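Local coordinates for protein intradiol ring-cleavage dioxygenase (PDB 4ILV) that probably catalyses iron(III)-dependent intradiol cleavage of catechol-type aromatic rings, in a secreted enzyme that joins a dioxygenase domain to a carbohydrate-binding module, at residues 94-98 with 99-103; 152-155 with 156-159. All blocks are in the same frame, centred on the assembly; numbering follows the deposited sequence.

How the contacts relate
Both contacts are local turns in loops of the dioxygenase domain, and they come in series along the chain. Contact 1 (94-98 with 99-103) belongs to the connection from strand 83-87 to the edge strand 103-107 of the antiparallel four-stranded sheet. Contact 2 (152-155 with 156-159) follows strand 143-148, the opposite edge strand, on the way to strand 168-172 of the mixed sheet. The centres of contacts 1 and 2 lie 24 Å apart and their nearest atoms about 10 Å, without touching. The iron(III) site relates them: contact 1 supplies the ligand Tyr95, and contact 2 is bonded through Arg154 NH2 to the backbone oxygen of another ligand, Tyr124.

Contact 1: 94-98 with 99-103; sequences AYDMT and GFAFR. With FE (Fe (III) ion), chain C.
A chi1 of -176° sets the carboxylate of Asp96 opposite its own N and points it into the turn, at the amides of Gly99 and Ala101; Arg103, extended from CG to NE, brings its guanidinium to the carbonyl of Asp96. OD1 of Asp96 takes the N-H of Gly99 at 2.8 Å from above the carboxylate plane, in a nearly straight bond (165°), and more weakly that of Thr98, as in an Asx turn. OD2 of Asp96 accepts the N-H of Ala101 at 2.9 Å (OD2 to N), on its anti side. Both oxygens are thus engaged, which should fix the rotation of the carboxylate. Two nitrogens of Arg103, NE and NH1, converge on the single oxygen Asp96 O, at 3.0 and 2.9 Å; the oxygen lies in the guanidinium plane, but only NE approaches in the carbonyl plane. Met97 curls back so that its SD lies 3.4 Å from Arg103 NH1. A water joins Asp96 N to Ala101 O. Next to the braced Asp96, Tyr95 carries its OH to the iron(III) ion, binding it at 2.0 Å together with Tyr124, His130 and His132. Arg103 NH2 bonds to Tyr44 O, and the Tyr44 ring stacks on Tyr95. The loop leaves strand 83-87, whose Trp87 touches Tyr95 and Arg103, and enters strand 103-107, while Phe102 packs against strand 113-119.

Contact 2: 152-155 with 156-159; sequences EPRN and TTDA
Helical phi/psi angles from Pro153 to Asn155, without the regular bonds of a helix, coil the chain so that the carbonyls of Pro153 and Arg154 face the amides of 156-158. Within 152-155, Asn155 N bonds to Glu152 O. Thr156 N then reaches Pro153 O at 3.1 Å, from above the carbonyl plane, and Asp158 N reaches Arg154 O at 2.8 Å; a weak bond from Thr157 N joins the latter. The first two bonds span three residues, as in 3-10 turns, and the Asp158 bond four, as in an alpha turn: a short coil of successive turns. The two threonine hydroxyls reinforce this pattern. Thr156 OG1, held between its own N and carbonyl carbon (chi1 69°), donates to Pro153 O at 2.8 Å nearly along the C=O axis, so this carbonyl is gripped by both the amide and the hydroxyl of one residue. Thr157 OG1 donates to Arg154 O at 3.2 Å, meeting it from the side at a C=O...O angle of 100°, and also rests against Arg154 CB at 3.6 Å. The Asp158 carboxylate turns elsewhere: OD1 accepts from Leu160 N, and OD2 forms a salt bridge with Arg127 NE and accepts a hydrogen bond from Thr128 N. The extended Arg154 carries NH2 to the carbonyls of Tyr124 and Arg127, and the Asn155 amide spans Thr128 OG1 and Phe149 O. This turn, between strands 143-148 and 168-172, is therefore tied to the 124-129 region that leads from the iron ligand Tyr124 into strand 130-136; Glu152 adds a salt bridge to Arg129, just before that strand.

Contact 1: 94-98 with 99-103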
ATOM      1  N   ALA A  94     -10.611   5.015 -10.607  1.00 27.24           N
ATOM      2  CA  ALA A  94     -10.439   4.042 -11.689  1.00 26.04           C
ATOM      3  C   ALA A  94      -9.094   3.320 -11.614  1.00 29.05           C
ATOM      4  O   ALA A  94      -8.064   3.951 -11.349  1.00 22.92           O
ATOM      5  CB  ALA A  94     -10.609   4.731 -13.063  1.00 27.28           C
ATOM      6  N   TYR A  95      -9.101   2.006 -11.856  1.00 30.55           N
ATOM      7  CA  TYR A  95      -7.853   1.248 -11.977  1.00 28.38           C
ATOM      8  C   TYR A  95      -7.468   1.177 -13.452  1.00 32.75           C
ATOM      9  O   TYR A  95      -8.335   1.131 -14.328  1.00 27.56           O
ATOM     10  CB  TYR A  95      -7.997  -0.185 -11.437  1.00 23.10           C
ATOM     11  CG  TYR A  95      -8.136  -0.288  -9.931  1.00 25.81           C
ATOM     12  CD1 TYR A  95      -7.023  -0.560  -9.127  1.00 20.93           C
ATOM     13  CD2 TYR A  95      -9.370  -0.124  -9.311  1.00 24.87           C
ATOM     14  CE1 TYR A  95      -7.140  -0.654  -7.741  1.00 22.49           C
ATOM     15  CE2 TYR A  95      -9.499  -0.228  -7.918  1.00 24.70           C
ATOM     16  CZ  TYR A  95      -8.377  -0.484  -7.139  1.00 22.79           C
ATOM     17  OH  TYR A  95      -8.483  -0.581  -5.761  1.00 23.10           O
ATOM     18  N   ASP A  96      -6.171   1.136 -13.730  1.00 32.61           N
ATOM     19  CA  ASP A  96      -5.711   1.043 -15.115  1.00 34.87           C
ATOM     20  C   ASP A  96      -5.565  -0.419 -15.513  1.00 36.66           C
ATOM     21  O   ASP A  96      -4.666  -1.101 -15.032  1.00 38.63           O
ATOM     22  CB  ASP A  96      -4.384   1.800 -15.280  1.00 29.16           C
ATOM     23  CG  ASP A  96      -3.892   1.837 -16.728  1.00 30.32           C
ATOM     24  OD1 ASP A  96      -4.620   1.418 -17.652  1.00 32.57           O
ATOM     25  OD2 ASP A  96      -2.757   2.307 -16.937  1.00 37.63           O
ATOM     26  N   MET A  97      -6.466  -0.904 -16.369  1.00 34.40           N
ATOM     27  CA  MET A  97      -6.418  -2.299 -16.817  1.00 41.76           C
ATOM     28  C   MET A  97      -5.673  -2.490 -18.139  1.00 40.91           C
ATOM     29  O   MET A  97      -5.297  -3.605 -18.496  1.00 39.04           O
ATOM     30  CB  MET A  97      -7.830  -2.889 -16.941  1.00 41.47           C
ATOM     31  CG  MET A  97      -8.593  -2.996 -15.623  1.00 46.64           C
ATOM     32  SD  MET A  97      -7.622  -3.599 -14.217  1.00 53.52           S
ATOM     33  CE  MET A  97      -7.119  -5.232 -14.756  1.00 58.30           C
ATOM     34  N   THR A  98      -5.474  -1.404 -18.873  1.00 38.23           N
ATOM     35  CA  THR A  98      -4.815  -1.501 -20.168  1.00 36.82           C
ATOM     36  C   THR A  98      -3.315  -1.277 -19.978  1.00 37.82           C
ATOM     37  O   THR A  98      -2.499  -1.948 -20.616  1.00 36.61           O
ATOM     38  CB  THR A  98      -5.429  -0.536 -21.209  1.00 38.42           C
ATOM     39  OG1 THR A  98      -4.995   0.804 -20.965  1.00 44.67           O
ATOM     40  CG2 THR A  98      -6.941  -0.583 -21.120  1.00 40.85           C
ATOM     41  N   GLY A  99      -2.962  -0.324 -19.115  1.00 35.30           N
ATOM     42  CA  GLY A  99      -1.569  -0.096 -18.758  1.00 31.37           C
ATOM     43  C   GLY A  99      -1.234  -0.350 -17.296  1.00 34.65           C
ATOM     44  O   GLY A  99      -1.879  -1.157 -16.617  1.00 35.20           O
ATOM     45  N   PHE A 100      -0.241   0.374 -16.789  1.00 29.61           N
ATOM     46  CA  PHE A 100       0.226   0.143 -15.430  1.00 28.74           C
ATOM     47  C   PHE A 100       0.268   1.419 -14.611  1.00 30.71           C
ATOM     48  O   PHE A 100       1.011   1.512 -13.625  1.00 28.67           O
ATOM     49  CB  PHE A 100       1.592  -0.558 -15.448  1.00 30.39           C
ATOM     50  CG  PHE A 100       1.521  -1.996 -15.895  1.00 37.14           C
ATOM     51  CD1 PHE A 100       1.462  -3.023 -14.969  1.00 35.86           C
ATOM     52  CD2 PHE A 100       1.499  -2.317 -17.241  1.00 34.77           C
ATOM     53  CE1 PHE A 100       1.391  -4.339 -15.375  1.00 31.54           C
ATOM     54  CE2 PHE A 100       1.423  -3.632 -17.658  1.00 34.06           C
ATOM     55  CZ  PHE A 100       1.372  -4.647 -16.721  1.00 34.78           C
ATOM     56  N   ALA A 101      -0.540   2.405 -14.996  1.00 24.64           N
ATOM     57  CA  ALA A 101      -0.645   3.592 -14.160  1.00 27.71           C
ATOM     58  C   ALA A 101      -1.071   3.177 -12.743  1.00 24.87           C
ATOM     59  O   ALA A 101      -1.928   2.306 -12.569  1.00 24.05           O
ATOM     60  CB  ALA A 101      -1.621   4.599 -14.754  1.00 25.88           C
ATOM     61  N   PHE A 102      -0.449   3.788 -11.740  1.00 23.93           N
ATOM     62  CA  PHE A 102      -0.733   3.487 -10.341  1.00 23.47           C
ATOM     63  C   PHE A 102      -0.471   2.051  -9.957  1.00 25.00           C
ATOM     64  O   PHE A 102      -1.122   1.495  -9.068  1.00 29.24           O
ATOM     65  CB  PHE A 102      -2.139   3.941  -9.949  1.00 23.70           C
ATOM     66  CG  PHE A 102      -2.254   5.419  -9.868  1.00 27.67           C
ATOM     67  CD1 PHE A 102      -1.743   6.095  -8.768  1.00 29.60           C
ATOM     68  CD2 PHE A 102      -2.809   6.147 -10.905  1.00 27.21           C
ATOM     69  CE1 PHE A 102      -1.815   7.464  -8.688  1.00 30.58           C
ATOM     70  CE2 PHE A 102      -2.884   7.533 -10.837  1.00 25.53           C
ATOM     71  CZ  PHE A 102      -2.385   8.192  -9.728  1.00 26.32           C
ATOM     72  N   ARG A 103       0.512   1.471 -10.636  1.00 23.45           N
ATOM     73  CA  ARG A 103       1.044   0.162 -10.302  1.00 24.57           C
ATOM     74  C   ARG A 103       2.566   0.302 -10.269  1.00 26.19           C
ATOM     75  O   ARG A 103       3.168   0.872 -11.181  1.00 25.45           O
ATOM     76  CB  ARG A 103       0.624  -0.877 -11.348  1.00 25.04           C
ATOM     77  CG  ARG A 103      -0.878  -0.874 -11.644  1.00 26.48           C
ATOM     78  CD  ARG A 103      -1.269  -1.960 -12.628  1.00 25.21           C
ATOM     79  NE  ARG A 103      -2.700  -1.954 -12.911  1.00 28.55           N
ATOM     80  CZ  ARG A 103      -3.613  -2.577 -12.168  1.00 34.52           C
ATOM     81  NH1 ARG A 103      -4.898  -2.522 -12.513  1.00 27.26           N
ATOM     82  NH2 ARG A 103      -3.247  -3.249 -11.073  1.00 32.69           N
TER
HETATM   83 FE    FE C 301      -9.493  -2.136  -4.912  1.00 29.77          FE
HETATM   84  O   HOH W   1      -4.305   1.600 -11.487  1.00 23.22           O

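Contact 2: 152-155 with 156-159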
ATOM      1  N   GLU A 152     -12.338   7.544   7.558  1.00 29.45           N
ATOM      2  CA  GLU A 152     -13.192   7.420   6.379  1.00 28.85           C
ATOM      3  C   GLU A 152     -14.570   6.881   6.729  1.00 29.37           C
ATOM      4  O   GLU A 152     -14.676   5.800   7.304  1.00 29.73           O
ATOM      5  CB  GLU A 152     -12.546   6.484   5.373  1.00 24.10           C
ATOM      6  CG  GLU A 152     -11.332   7.049   4.706  1.00 23.62           C
ATOM      7  CD  GLU A 152     -11.668   8.117   3.683  1.00 33.38           C
ATOM      8  OE1 GLU A 152     -10.742   8.841   3.297  1.00 33.55           O
ATOM      9  OE2 GLU A 152     -12.845   8.222   3.253  1.00 33.35           O
ATOM     10  N   PRO A 153     -15.636   7.617   6.364  1.00 38.28           N
ATOM     11  CA  PRO A 153     -16.986   7.128   6.656  1.00 39.24           C
ATOM     12  C   PRO A 153     -17.221   5.696   6.164  1.00 34.66           C
ATOM     13  O   PRO A 153     -17.876   4.927   6.857  1.00 33.16           O
ATOM     14  CB  PRO A 153     -17.884   8.130   5.919  1.00 40.94           C
ATOM     15  CG  PRO A 153     -17.103   9.396   5.952  1.00 41.80           C
ATOM     16  CD  PRO A 153     -15.660   8.974   5.787  1.00 39.42           C
ATOM     17  N   ARG A 154     -16.664   5.329   5.012  1.00 28.29           N
ATOM     18  CA  ARG A 154     -16.906   3.992   4.474  1.00 27.42           C
ATOM     19  C   ARG A 154     -16.237   2.860   5.252  1.00 38.78           C
ATOM     20  O   ARG A 154     -16.498   1.688   5.003  1.00 31.16           O
ATOM     21  CB  ARG A 154     -16.574   3.937   2.982  1.00 25.87           C
ATOM     22  CG  ARG A 154     -17.600   4.669   2.111  1.00 26.59           C
ATOM     23  CD  ARG A 154     -17.222   4.559   0.648  1.00 32.81           C
ATOM     24  NE  ARG A 154     -18.249   5.115  -0.219  1.00 32.12           N
ATOM     25  CZ  ARG A 154     -18.432   4.748  -1.481  1.00 34.03           C
ATOM     26  NH1 ARG A 154     -19.404   5.307  -2.188  1.00 39.21           N
ATOM     27  NH2 ARG A 154     -17.654   3.818  -2.031  1.00 32.25           N
ATOM     28  N   ASN A 155     -15.395   3.208   6.216  1.00 29.43           N
ATOM     29  CA  ASN A 155     -14.830   2.193   7.104  1.00 30.53           C
ATOM     30  C   ASN A 155     -15.927   1.517   7.928  1.00 29.48           C
ATOM     31  O   ASN A 155     -15.767   0.387   8.371  1.00 50.25           O
ATOM     32  CB  ASN A 155     -13.778   2.804   8.024  1.00 25.24           C
ATOM     33  CG  ASN A 155     -12.516   3.210   7.279  1.00 27.37           C
ATOM     34  OD1 ASN A 155     -12.326   2.892   6.087  1.00 26.76           O
ATOM     35  ND2 ASN A 155     -11.649   3.926   7.971  1.00 19.07           N
ATOM     36  N   THR A 156     -17.050   2.215   8.110  1.00 43.19           N
ATOM     37  CA  THR A 156     -18.178   1.654   8.838  1.00 45.33           C
ATOM     38  C   THR A 156     -19.119   0.871   7.927  1.00 49.20           C
ATOM     39  O   THR A 156     -19.932   0.087   8.404  1.00 50.88           O
ATOM     40  CB  THR A 156     -18.989   2.742   9.571  1.00 45.73           C
ATOM     41  OG1 THR A 156     -19.660   3.564   8.612  1.00 51.06           O
ATOM     42  CG2 THR A 156     -18.076   3.610  10.417  1.00 45.72           C
ATOM     43  N   THR A 157     -19.024   1.085   6.619  1.00 41.31           N
ATOM     44  CA  THR A 157     -19.933   0.402   5.697  1.00 38.90           C
ATOM     45  C   THR A 157     -19.278  -0.783   4.992  1.00 44.23           C
ATOM     46  O   THR A 157     -19.958  -1.723   4.584  1.00 47.82           O
ATOM     47  CB  THR A 157     -20.524   1.370   4.639  1.00 43.24           C
ATOM     48  OG1 THR A 157     -19.464   2.007   3.920  1.00 44.32           O
ATOM     49  CG2 THR A 157     -21.373   2.436   5.305  1.00 41.50           C
ATOM     50  N   ASP A 158     -17.957  -0.743   4.856  1.00 41.55           N
ATOM     51  CA  ASP A 158     -17.239  -1.759   4.096  1.00 39.32           C
ATOM     52  C   ASP A 158     -16.835  -2.911   5.011  1.00 46.44           C
ATOM     53  O   ASP A 158     -15.944  -2.771   5.848  1.00 50.56           O
ATOM     54  CB  ASP A 158     -16.010  -1.132   3.431  1.00 38.07           C
ATOM     55  CG  ASP A 158     -15.291  -2.079   2.474  1.00 40.31           C
ATOM     56  OD1 ASP A 158     -15.456  -3.312   2.574  1.00 47.49           O
ATOM     57  OD2 ASP A 158     -14.534  -1.578   1.622  1.00 40.70           O
ATOM     58  N   ALA A 159     -17.493  -4.052   4.829  1.00 47.97           N
ATOM     59  CA  ALA A 159     -17.244  -5.247   5.632  1.00 48.82           C
ATOM     60  C   ALA A 159     -15.802  -5.739   5.539  1.00 49.39           C
ATOM     61  O   ALA A 159     -15.327  -6.449   6.423  1.00 52.73           O
ATOM     62  CB  ALA A 159     -18.206  -6.356   5.235  1.00 53.90           C
TER